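Local coordinates for protein importin subunit beta-1 (Saccharomyces cerevisiae, PDB 5OWU) that carries proteins into the nucleus as the importin beta subunit, working with importin alpha, which recognises the classical nuclear localization signal of the cargo, at residues Ala753-Tyr758 with Phe780-Gln785; Ala784-Ala787 with Gln791-Ser794; Thr798-Val803 with Lys845-Trp850. All coordinates share one frame; numbering follows the deposited sequence.

Contact 1: Ala753-Tyr758 with Phe780-Gln785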
ATOM      1  N   ALA A 753      11.229  13.144  -5.849  1.00 32.44           N
ATOM      2  CA  ALA A 753      11.117  14.591  -6.023  1.00 31.18           C
ATOM      3  C   ALA A 753      12.486  15.257  -6.039  1.00 31.51           C
ATOM      4  O   ALA A 753      12.706  16.222  -6.784  1.00 32.81           O
ATOM      5  CB  ALA A 753      10.257  15.199  -4.917  1.00 31.99           C
ATOM      6  N   VAL A 754      13.417  14.775  -5.212  1.00 28.57           N
ATOM      7  CA  VAL A 754      14.768  15.324  -5.253  1.00 29.29           C
ATOM      8  C   VAL A 754      15.375  15.087  -6.630  1.00 30.25           C
ATOM      9  O   VAL A 754      16.012  15.978  -7.209  1.00 27.65           O
ATOM     10  CB  VAL A 754      15.629  14.726  -4.121  1.00 30.33           C
ATOM     11  CG1 VAL A 754      17.107  15.106  -4.283  1.00 33.66           C
ATOM     12  CG2 VAL A 754      15.114  15.212  -2.764  1.00 31.16           C
ATOM     13  N   LEU A 755      15.152  13.897  -7.196  1.00 35.39           N
ATOM     14  CA  LEU A 755      15.633  13.629  -8.550  1.00 31.01           C
ATOM     15  C   LEU A 755      15.052  14.625  -9.550  1.00 25.78           C
ATOM     16  O   LEU A 755      15.781  15.151 -10.402  1.00 31.28           O
ATOM     17  CB  LEU A 755      15.293  12.195  -8.956  1.00 32.27           C
ATOM     18  CG  LEU A 755      15.722  11.757 -10.362  1.00 29.30           C
ATOM     19  CD1 LEU A 755      17.204  12.004 -10.608  1.00 28.12           C
ATOM     20  CD2 LEU A 755      15.377  10.278 -10.556  1.00 42.58           C
ATOM     21  N   ASP A 756      13.742  14.898  -9.462  1.00 32.76           N
ATOM     22  CA  ASP A 756      13.146  15.936 -10.309  1.00 30.70           C
ATOM     23  C   ASP A 756      13.892  17.259 -10.150  1.00 34.18           C
ATOM     24  O   ASP A 756      14.243  17.925 -11.137  1.00 28.82           O
ATOM     25  CB  ASP A 756      11.668  16.148  -9.951  1.00 25.35           C
ATOM     26  CG  ASP A 756      10.768  15.020 -10.417  1.00 27.16           C
ATOM     27  OD1 ASP A 756      11.169  14.260 -11.317  1.00 30.94           O
ATOM     28  OD2 ASP A 756       9.642  14.919  -9.889  1.00 33.19           O
ATOM     29  N   ALA A 757      14.111  17.669  -8.900  1.00 25.29           N
ATOM     30  CA  ALA A 757      14.759  18.950  -8.636  1.00 25.93           C
ATOM     31  C   ALA A 757      16.121  19.019  -9.310  1.00 23.66           C
ATOM     32  O   ALA A 757      16.443  20.006  -9.988  1.00 23.73           O
ATOM     33  CB  ALA A 757      14.888  19.171  -7.131  1.00 32.86           C
ATOM     34  N   TYR A 758      16.939  17.972  -9.140  1.00 27.22           N
ATOM     35  CA  TYR A 758      18.290  17.996  -9.690  1.00 25.73           C
ATOM     36  C   TYR A 758      18.269  17.975 -11.212  1.00 25.73           C
ATOM     37  O   TYR A 758      19.114  18.611 -11.857  1.00 26.70           O
ATOM     38  CB  TYR A 758      19.110  16.816  -9.154  1.00 25.92           C
ATOM     39  CG  TYR A 758      19.500  16.910  -7.688  1.00 31.95           C
ATOM     40  CD1 TYR A 758      19.564  18.137  -7.033  1.00 29.48           C
ATOM     41  CD2 TYR A 758      19.808  15.766  -6.958  1.00 26.12           C
ATOM     42  CE1 TYR A 758      19.917  18.220  -5.703  1.00 34.39           C
ATOM     43  CE2 TYR A 758      20.162  15.840  -5.625  1.00 33.94           C
ATOM     44  CZ  TYR A 758      20.214  17.069  -5.002  1.00 33.11           C
ATOM     45  OH  TYR A 758      20.564  17.154  -3.676  1.00 30.96           O
ATOM     46  N   PHE A 780      25.874  13.454  -6.636  1.00 32.39           N
ATOM     47  CA  PHE A 780      26.352  12.088  -6.800  1.00 37.14           C
ATOM     48  C   PHE A 780      25.999  11.223  -5.599  1.00 38.45           C
ATOM     49  O   PHE A 780      25.712  10.033  -5.769  1.00 36.11           O
ATOM     50  CB  PHE A 780      27.857  12.087  -7.061  1.00 37.04           C
ATOM     51  CG  PHE A 780      28.200  11.993  -8.513  1.00 38.17           C
ATOM     52  CD1 PHE A 780      28.361  10.759  -9.111  1.00 35.84           C
ATOM     53  CD2 PHE A 780      28.331  13.136  -9.290  1.00 35.69           C
ATOM     54  CE1 PHE A 780      28.666  10.661 -10.452  1.00 48.88           C
ATOM     55  CE2 PHE A 780      28.636  13.045 -10.628  1.00 47.03           C
ATOM     56  CZ  PHE A 780      28.799  11.802 -11.212  1.00 39.46           C
ATOM     57  N   GLN A 781      25.986  11.794  -4.390  1.00 35.43           N
ATOM     58  CA  GLN A 781      25.496  11.047  -3.234  1.00 42.37           C
ATOM     59  C   GLN A 781      24.050  10.623  -3.447  1.00 41.24           C
ATOM     60  O   GLN A 781      23.678   9.465  -3.196  1.00 40.72           O
ATOM     61  CB  GLN A 781      25.620  11.888  -1.963  1.00 38.50           C
ATOM     62  CG  GLN A 781      27.051  12.208  -1.547  1.00 63.02           C
ATOM     63  CD  GLN A 781      27.114  13.231  -0.419  1.00 72.28           C
ATOM     64  OE1 GLN A 781      26.140  13.431   0.311  1.00 71.12           O
ATOM     65  NE2 GLN A 781      28.261  13.892  -0.284  1.00 66.18           N
ATOM     66  N   PHE A 782      23.211  11.550  -3.923  1.00 34.15           N
ATOM     67  CA  PHE A 782      21.835  11.159  -4.223  1.00 33.05           C
ATOM     68  C   PHE A 782      21.799  10.028  -5.248  1.00 34.61           C
ATOM     69  O   PHE A 782      21.073   9.039  -5.081  1.00 38.55           O
ATOM     70  CB  PHE A 782      21.026  12.347  -4.729  1.00 37.38           C
ATOM     71  CG  PHE A 782      19.657  11.962  -5.184  1.00 34.39           C
ATOM     72  CD1 PHE A 782      18.642  11.755  -4.263  1.00 37.43           C
ATOM     73  CD2 PHE A 782      19.395  11.757  -6.527  1.00 36.37           C
ATOM     74  CE1 PHE A 782      17.385  11.375  -4.677  1.00 38.30           C
ATOM     75  CE2 PHE A 782      18.137  11.380  -6.947  1.00 36.98           C
ATOM     76  CZ  PHE A 782      17.131  11.187  -6.020  1.00 41.55           C
ATOM     77  N   ILE A 783      22.565  10.168  -6.332  1.00 37.59           N
ATOM     78  CA  ILE A 783      22.538   9.159  -7.386  1.00 36.69           C
ATOM     79  C   ILE A 783      22.934   7.802  -6.820  1.00 45.65           C
ATOM     80  O   ILE A 783      22.335   6.772  -7.156  1.00 42.82           O
ATOM     81  CB  ILE A 783      23.439   9.588  -8.560  1.00 36.06           C
ATOM     82  CG1 ILE A 783      22.910  10.897  -9.170  1.00 34.52           C
ATOM     83  CG2 ILE A 783      23.491   8.489  -9.616  1.00 37.84           C
ATOM     84  CD1 ILE A 783      23.722  11.445 -10.339  1.00 28.61           C
ATOM     85  N   ALA A 784      23.931   7.780  -5.933  1.00 37.91           N
ATOM     86  CA  ALA A 784      24.295   6.540  -5.261  1.00 41.64           C
ATOM     87  C   ALA A 784      23.102   5.961  -4.516  1.00 46.03           C
ATOM     88  O   ALA A 784      22.859   4.747  -4.560  1.00 47.43           O
ATOM     89  CB  ALA A 784      25.466   6.781  -4.305  1.00 43.31           C
ATOM     90  N   GLN A 785      22.333   6.816  -3.833  1.00 45.09           N
ATOM     91  CA  GLN A 785      21.108   6.321  -3.212  1.00 38.59           C
ATOM     92  C   GLN A 785      20.203   5.660  -4.243  1.00 45.98           C
ATOM     93  O   GLN A 785      19.589   4.621  -3.964  1.00 41.64           O
ATOM     94  CB  GLN A 785      20.361   7.447  -2.503  1.00 40.10           C
ATOM     95  CG  GLN A 785      21.138   8.100  -1.386  1.00 41.13           C
ATOM     96  CD  GLN A 785      20.279   9.042  -0.584  1.00 43.27           C
ATOM     97  OE1 GLN A 785      19.192   8.678  -0.139  1.00 50.24           O
ATOM     98  NE2 GLN A 785      20.753  10.265  -0.406  1.00 48.98           N
TER
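F782 turns one side of its ring to V754, L755 and Y758 of helix 741-764, and each meets a different part of it. V754 lays its CG1 methyl over the face, 3.6 Å above the plane and shifted toward the rim, a CH-pi contact in which the methyl lies 4.0 Å from the centroid of the F782 ring. L755 meets the far end of the same ring: its CB touches CE2 of F782 at 3.6 Å, the two side chains nearly perpendicular. Y758 takes the root of the ring, with its CE2 edge 3.7 Å from CB of F782, and its edge is turned to the F782 face in an offset edge-to-face pair, planes at 82° and centroids 5.7 Å apart. With CG anti to the backbone N (chi1 174°), the F782 ring extends toward helix 741-764. The backbones stay well apart, the axes of the two short segments coming no nearer than 11.0 Å, their N-to-C directions at 140°, closer to antiparallel than parallel. This is side-to-side packing of consecutive HEAT repeats in the superhelical solenoid of importin beta, repeat 17 supplying 753-758 and repeat 18 supplying 780-785. Further out, the Y758 hydroxyl is hydrogen-bonded to OE1 of Q732 on helix 718-732, which gives the phenol a polar partner, and F782 also touches Q732. L755 is backed by T798, A801 and L805 of helix 796-812, while V754 rests on L703 of helix 698-713.

Contact 2: Ala784-Ala787 with Gln791-Ser794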
ATOM      1  N   ALA A 784      23.931   7.780  -5.933  1.00 37.91           N
ATOM      2  CA  ALA A 784      24.295   6.540  -5.261  1.00 41.64           C
ATOM      3  C   ALA A 784      23.102   5.961  -4.516  1.00 46.03           C
ATOM      4  O   ALA A 784      22.859   4.747  -4.560  1.00 47.43           O
ATOM      5  CB  ALA A 784      25.466   6.781  -4.305  1.00 43.31           C
ATOM      6  N   GLN A 785      22.333   6.816  -3.833  1.00 45.09           N
ATOM      7  CA  GLN A 785      21.108   6.321  -3.212  1.00 38.59           C
ATOM      8  C   GLN A 785      20.203   5.660  -4.243  1.00 45.98           C
ATOM      9  O   GLN A 785      19.589   4.621  -3.964  1.00 41.64           O
ATOM     10  CB  GLN A 785      20.361   7.447  -2.503  1.00 40.10           C
ATOM     11  CG  GLN A 785      21.138   8.100  -1.386  1.00 41.13           C
ATOM     12  CD  GLN A 785      20.279   9.042  -0.584  1.00 43.27           C
ATOM     13  OE1 GLN A 785      19.192   8.678  -0.139  1.00 50.24           O
ATOM     14  NE2 GLN A 785      20.753  10.265  -0.406  1.00 48.98           N
ATOM     15  N   VAL A 786      20.107   6.239  -5.443  1.00 39.33           N
ATOM     16  CA  VAL A 786      19.284   5.628  -6.487  1.00 41.27           C
ATOM     17  C   VAL A 786      19.819   4.245  -6.832  1.00 50.63           C
ATOM     18  O   VAL A 786      19.064   3.272  -6.940  1.00 49.47           O
ATOM     19  CB  VAL A 786      19.222   6.532  -7.733  1.00 45.76           C
ATOM     20  CG1 VAL A 786      18.585   5.788  -8.926  1.00 39.89           C
ATOM     21  CG2 VAL A 786      18.440   7.794  -7.435  1.00 42.33           C
ATOM     22  N   ALA A 787      21.136   4.140  -7.012  1.00 46.46           N
ATOM     23  CA  ALA A 787      21.738   2.881  -7.427  1.00 47.04           C
ATOM     24  C   ALA A 787      21.643   1.808  -6.353  1.00 51.11           C
ATOM     25  O   ALA A 787      21.759   0.622  -6.676  1.00 48.57           O
ATOM     26  CB  ALA A 787      23.204   3.104  -7.809  1.00 44.48           C
ATOM     27  N   GLN A 791      13.666   0.106  -5.144  1.00 51.56           N
ATOM     28  CA  GLN A 791      12.463   0.906  -5.326  1.00 55.26           C
ATOM     29  C   GLN A 791      12.733   2.129  -6.192  1.00 58.16           C
ATOM     30  O   GLN A 791      11.793   2.692  -6.766  1.00 48.41           O
ATOM     31  CB  GLN A 791      11.908   1.321  -3.965  1.00 65.19           C
ATOM     32  CG  GLN A 791      11.565   0.148  -3.059  1.00 69.93           C
ATOM     33  CD  GLN A 791      10.928   0.591  -1.757  1.00 77.83           C
ATOM     34  OE1 GLN A 791       9.716   0.467  -1.571  1.00 80.54           O
ATOM     35  NE2 GLN A 791      11.746   1.118  -0.847  1.00 76.11           N
ATOM     36  N   LEU A 792      13.997   2.538  -6.310  1.00 47.21           N
ATOM     37  CA  LEU A 792      14.396   3.624  -7.198  1.00 48.65           C
ATOM     38  C   LEU A 792      14.919   3.104  -8.535  1.00 48.39           C
ATOM     39  O   LEU A 792      14.337   3.395  -9.585  1.00 36.66           O
ATOM     40  CB  LEU A 792      15.453   4.503  -6.507  1.00 42.50           C
ATOM     41  CG  LEU A 792      14.932   5.359  -5.346  1.00 46.43           C
ATOM     42  CD1 LEU A 792      16.078   5.959  -4.528  1.00 41.48           C
ATOM     43  CD2 LEU A 792      14.022   6.467  -5.869  1.00 43.83           C
ATOM     44  N   TYR A 793      16.003   2.323  -8.528  1.00 43.89           N
ATOM     45  CA  TYR A 793      16.642   2.015  -9.803  1.00 38.97           C
ATOM     46  C   TYR A 793      15.818   1.058 -10.654  1.00 47.47           C
ATOM     47  O   TYR A 793      15.940   1.087 -11.883  1.00 43.68           O
ATOM     48  CB  TYR A 793      18.064   1.473  -9.596  1.00 43.14           C
ATOM     49  CG  TYR A 793      18.201   0.089  -8.988  1.00 60.83           C
ATOM     50  CD1 TYR A 793      17.994  -1.058  -9.753  1.00 56.29           C
ATOM     51  CD2 TYR A 793      18.590  -0.072  -7.662  1.00 52.41           C
ATOM     52  CE1 TYR A 793      18.138  -2.324  -9.201  1.00 57.69           C
ATOM     53  CE2 TYR A 793      18.740  -1.330  -7.104  1.00 60.87           C
ATOM     54  CZ  TYR A 793      18.513  -2.451  -7.877  1.00 62.38           C
ATOM     55  OH  TYR A 793      18.661  -3.701  -7.323  1.00 62.56           O
ATOM     56  N   SER A 794      14.963   0.234 -10.043  1.00 43.68           N
ATOM     57  CA  SER A 794      14.125  -0.672 -10.826  1.00 55.05           C
ATOM     58  C   SER A 794      13.074   0.075 -11.643  1.00 58.16           C
ATOM     59  O   SER A 794      12.522  -0.499 -12.588  1.00 56.82           O
ATOM     60  CB  SER A 794      13.442  -1.691  -9.909  1.00 47.62           C
ATOM     61  OG  SER A 794      12.491  -1.073  -9.059  1.00 62.16           O
TER
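V786 and L792 meet at the turn inside HEAT repeat 18, where helix 776-788 ends and the short helix 790-793 folds back against it before helix 796-812 begins; the contact thus belongs to the inter-helix corner of a single helical hairpin of the solenoid. The apolar part lies close to the backbone. L792 sets its CD1 methyl 3.8 Å from CA of V786, and its CB lies 4.2 Å from CG1 of V786. The same CG1 methyl of V786 also packs on T798 and A802 of helix 796-812.

The second kind of contact brings carbonyl oxygens up to L792 and Y793. The oxygen of Q785 lies 3.8 Å from CD1 of L792. That of V786 approaches CB of Y793 at 3.4 Å and lies near the ring plane at its edge, while that of A787 stands obliquely to the ring, 3.4 Å from CD2 of Y793. The ring gets there by an uncommon torsion for a helical residue: CG sits between the backbone N and the carbonyl carbon, chi1 70°. These are carbon-oxygen van der Waals contacts near the C-terminal end of helix 776-788, where carbonyls commonly lack a helical amide partner. A serine in place of Y793 would probably leave the carbonyl of A787 without its aromatic neighbour and R833 of helix 825-836 without the ring it meets in a cation-pi contact. Y830 of that helix also packs on Y793, and R833 reaches A787 as well, its NH2 forming a weak hydrogen bond to the A787 carbonyl oxygen.

Contact 3: Thr798-Val803 with Lys845-Trp850; sequences TSRAAV and KDTARW
T847 and V803 have the most surface buried here, and they meet methyl to methyl, CG2 of T847 lying 3.7 Å from CG1 of V803 as the side chains pass at a slant. The same threonine methyl reaches the backbone of the facing helix, 3.6 Å from the carbonyl oxygen of R800. R800 contributes less, laying its aliphatic stem across T847 with its CG 3.6 Å from OG1 of the threonine. T847 divides its two branches by torsion: CG2 is anti to the backbone N and turns to V803, while OG1 lies beside the backbone N (chi1 -53°), anti to the carbonyl carbon, where it hydrogen-bonds A843 O one helical turn back. V803 sends its other methyl, CG2, to within 3.8 Å of CA of A848, and it also reaches CB of that alanine. With side chains this short, the axes of the two short segments approach to 8.8 Å, and they run nearly parallel, at 19°. The pair joins helix 796-812 of HEAT repeat 18 to helix 842-860 of repeat 19, in the stacking of neighbouring repeats that builds the solenoid. Beyond the contact, the R800 guanidinium makes a salt bridge to D796, and helix 825-836 covers A848 through T834 and R835. Because T847 turns its methyl to the hydrocarbon and satisfies its hydroxyl within its own helix, and R800 pairs its charge with D796, the contact between the two segments is van der Waals packing, while NH1 of R800 adds a polar tie to T844 OG1 just outside.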
ATOM      1  N   THR A 798      13.094   6.535 -13.321  1.00 37.84           N
ATOM      2  CA  THR A 798      14.052   6.962 -12.304  1.00 47.22           C
ATOM      3  C   THR A 798      15.481   6.698 -12.760  1.00 44.29           C
ATOM      4  O   THR A 798      16.345   7.581 -12.685  1.00 34.94           O
ATOM      5  CB  THR A 798      13.764   6.245 -10.984  1.00 40.19           C
ATOM      6  OG1 THR A 798      12.418   6.528 -10.571  1.00 48.28           O
ATOM      7  CG2 THR A 798      14.741   6.688  -9.885  1.00 41.94           C
ATOM      8  N   SER A 799      15.751   5.485 -13.246  1.00 43.13           N
ATOM      9  CA  SER A 799      17.101   5.170 -13.702  1.00 48.47           C
ATOM     10  C   SER A 799      17.477   5.991 -14.926  1.00 38.47           C
ATOM     11  O   SER A 799      18.633   6.412 -15.065  1.00 40.95           O
ATOM     12  CB  SER A 799      17.227   3.674 -13.998  1.00 46.85           C
ATOM     13  OG  SER A 799      17.662   2.985 -12.841  1.00 37.82           O
ATOM     14  N   ARG A 800      16.523   6.226 -15.831  1.00 40.06           N
ATOM     15  CA  ARG A 800      16.819   7.058 -16.992  1.00 54.48           C
ATOM     16  C   ARG A 800      17.228   8.459 -16.561  1.00 30.75           C
ATOM     17  O   ARG A 800      18.212   9.014 -17.069  1.00 33.65           O
ATOM     18  CB  ARG A 800      15.614   7.128 -17.932  1.00 50.06           C
ATOM     19  CG  ARG A 800      15.895   7.954 -19.186  1.00 54.00           C
ATOM     20  CD  ARG A 800      14.834   7.777 -20.261  1.00 66.33           C
ATOM     21  NE  ARG A 800      13.504   8.199 -19.821  1.00 64.96           N
ATOM     22  CZ  ARG A 800      12.453   7.397 -19.663  1.00 69.15           C
ATOM     23  NH1 ARG A 800      12.539   6.097 -19.911  1.00 68.04           N
ATOM     24  NH2 ARG A 800      11.295   7.904 -19.257  1.00 61.48           N
ATOM     25  N   ALA A 801      16.498   9.040 -15.609  1.00 36.28           N
ATOM     26  CA  ALA A 801      16.848  10.383 -15.159  1.00 35.77           C
ATOM     27  C   ALA A 801      18.194  10.397 -14.435  1.00 32.73           C
ATOM     28  O   ALA A 801      19.010  11.298 -14.654  1.00 36.40           O
ATOM     29  CB  ALA A 801      15.742  10.938 -14.268  1.00 34.34           C
ATOM     30  N   ALA A 802      18.454   9.406 -13.578  1.00 34.48           N
ATOM     31  CA  ALA A 802      19.688   9.414 -12.790  1.00 37.38           C
ATOM     32  C   ALA A 802      20.923   9.213 -13.667  1.00 37.27           C
ATOM     33  O   ALA A 802      21.919   9.948 -13.551  1.00 33.91           O
ATOM     34  CB  ALA A 802      19.618   8.335 -11.710  1.00 44.14           C
ATOM     35  N   VAL A 803      20.891   8.205 -14.539  1.00 40.32           N
ATOM     36  CA  VAL A 803      22.030   7.996 -15.425  1.00 46.59           C
ATOM     37  C   VAL A 803      22.164   9.185 -16.379  1.00 44.27           C
ATOM     38  O   VAL A 803      23.285   9.599 -16.737  1.00 41.53           O
ATOM     39  CB  VAL A 803      21.874   6.636 -16.143  1.00 42.58           C
ATOM     40  CG1 VAL A 803      20.874   6.711 -17.279  1.00 41.83           C
ATOM     41  CG2 VAL A 803      23.211   6.128 -16.632  1.00 47.99           C
ATOM     42  N   LYS A 845      18.251   2.946 -22.132  1.00 55.55           N
ATOM     43  CA  LYS A 845      19.530   2.366 -22.527  1.00 56.16           C
ATOM     44  C   LYS A 845      20.337   3.343 -23.372  1.00 50.85           C
ATOM     45  O   LYS A 845      21.568   3.390 -23.269  1.00 48.99           O
ATOM     46  CB  LYS A 845      19.295   1.049 -23.269  1.00 65.69           C
ATOM     47  CG  LYS A 845      18.577   0.007 -22.414  1.00 67.60           C
ATOM     48  CD  LYS A 845      18.136  -1.207 -23.220  1.00 79.39           C
ATOM     49  CE  LYS A 845      18.980  -2.423 -22.887  1.00 77.19           C
ATOM     50  NZ  LYS A 845      18.495  -3.649 -23.573  1.00 90.56           N
ATOM     51  N   ASP A 846      19.663   4.139 -24.204  1.00 54.94           N
ATOM     52  CA  ASP A 846      20.347   5.196 -24.941  1.00 59.66           C
ATOM     53  C   ASP A 846      20.978   6.199 -23.982  1.00 56.66           C
ATOM     54  O   ASP A 846      22.148   6.581 -24.136  1.00 52.87           O
ATOM     55  CB  ASP A 846      19.365   5.905 -25.880  1.00 63.90           C
ATOM     56  CG  ASP A 846      18.736   4.965 -26.900  1.00 77.46           C
ATOM     57  OD1 ASP A 846      19.364   3.938 -27.244  1.00 71.99           O
ATOM     58  OD2 ASP A 846      17.613   5.260 -27.361  1.00 69.09           O
ATOM     59  N   THR A 847      20.210   6.640 -22.984  1.00 52.62           N
ATOM     60  CA  THR A 847      20.752   7.558 -21.988  1.00 46.06           C
ATOM     61  C   THR A 847      21.948   6.939 -21.275  1.00 47.70           C
ATOM     62  O   THR A 847      22.952   7.616 -21.034  1.00 49.19           O
ATOM     63  CB  THR A 847      19.668   7.946 -20.982  1.00 44.30           C
ATOM     64  OG1 THR A 847      18.512   8.438 -21.679  1.00 49.73           O
ATOM     65  CG2 THR A 847      20.173   9.030 -20.033  1.00 39.87           C
ATOM     66  N   ALA A 848      21.864   5.646 -20.941  1.00 49.86           N
ATOM     67  CA  ALA A 848      22.987   4.975 -20.291  1.00 52.06           C
ATOM     68  C   ALA A 848      24.209   4.945 -21.199  1.00 53.41           C
ATOM     69  O   ALA A 848      25.345   5.050 -20.725  1.00 44.49           O
ATOM     70  CB  ALA A 848      22.593   3.556 -19.882  1.00 55.56           C
ATOM     71  N   ARG A 849      23.998   4.795 -22.508  1.00 66.56           N
ATOM     72  CA  ARG A 849      25.113   4.864 -23.448  1.00 65.95           C
ATOM     73  C   ARG A 849      25.765   6.240 -23.409  1.00 60.99           C
ATOM     74  O   ARG A 849      26.992   6.353 -23.296  1.00 50.32           O
ATOM     75  CB  ARG A 849      24.626   4.527 -24.860  1.00 74.66           C
ATOM     76  CG  ARG A 849      25.630   4.781 -25.987  1.00 84.92           C
ATOM     77  CD  ARG A 849      26.835   3.853 -25.918  1.00 97.46           C
ATOM     78  NE  ARG A 849      27.460   3.694 -27.230  1.00111.30           N
ATOM     79  CZ  ARG A 849      28.468   2.865 -27.492  1.00114.79           C
ATOM     80  NH1 ARG A 849      28.984   2.107 -26.533  1.00113.23           N
ATOM     81  NH2 ARG A 849      28.962   2.792 -28.722  1.00112.12           N
ATOM     82  N   TRP A 850      24.955   7.301 -23.499  1.00 48.92           N
ATOM     83  CA  TRP A 850      25.485   8.657 -23.368  1.00 49.97           C
ATOM     84  C   TRP A 850      26.301   8.802 -22.085  1.00 45.78           C
ATOM     85  O   TRP A 850      27.431   9.317 -22.097  1.00 53.27           O
ATOM     86  CB  TRP A 850      24.321   9.653 -23.419  1.00 49.91           C
ATOM     87  CG  TRP A 850      24.586  11.022 -22.840  1.00 54.53           C
ATOM     88  CD1 TRP A 850      24.054  11.538 -21.691  1.00 44.24           C
ATOM     89  CD2 TRP A 850      25.421  12.049 -23.391  1.00 52.95           C
ATOM     90  NE1 TRP A 850      24.514  12.819 -21.487  1.00 47.32           N
ATOM     91  CE2 TRP A 850      25.353  13.158 -22.515  1.00 57.23           C
ATOM     92  CE3 TRP A 850      26.222  12.143 -24.534  1.00 59.25           C
ATOM     93  CZ2 TRP A 850      26.058  14.339 -22.748  1.00 48.29           C
ATOM     94  CZ3 TRP A 850      26.920  13.318 -24.762  1.00 49.79           C
ATOM     95  CH2 TRP A 850      26.834  14.399 -23.873  1.00 55.80           C
TER

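Contacts 1 and 2 both draw on helix 776-788, and contact 3 is built on helix 796-812, which V786 and L792 of contact 2 also touch, so all three are tied to HEAT repeat 18: contact 1 binds it to repeat 17, contact 2 closes its own corner, and contact 3 passes to repeat 19. Contact 1 is fully buried and aromatic, its helix axes farther apart than those of contact 3, with a phenylalanine filling the interval; contacts 2 and 3 are only partly buried and mix methyls with backbone carbonyls, contact 3 using mostly short side chains with the stem of an arginine. They also touch directly: L755 CD2 lies 3.6 Å from T798 O, and Y793 O probably hydrogen-bonds S799 OG at 2.7 Å.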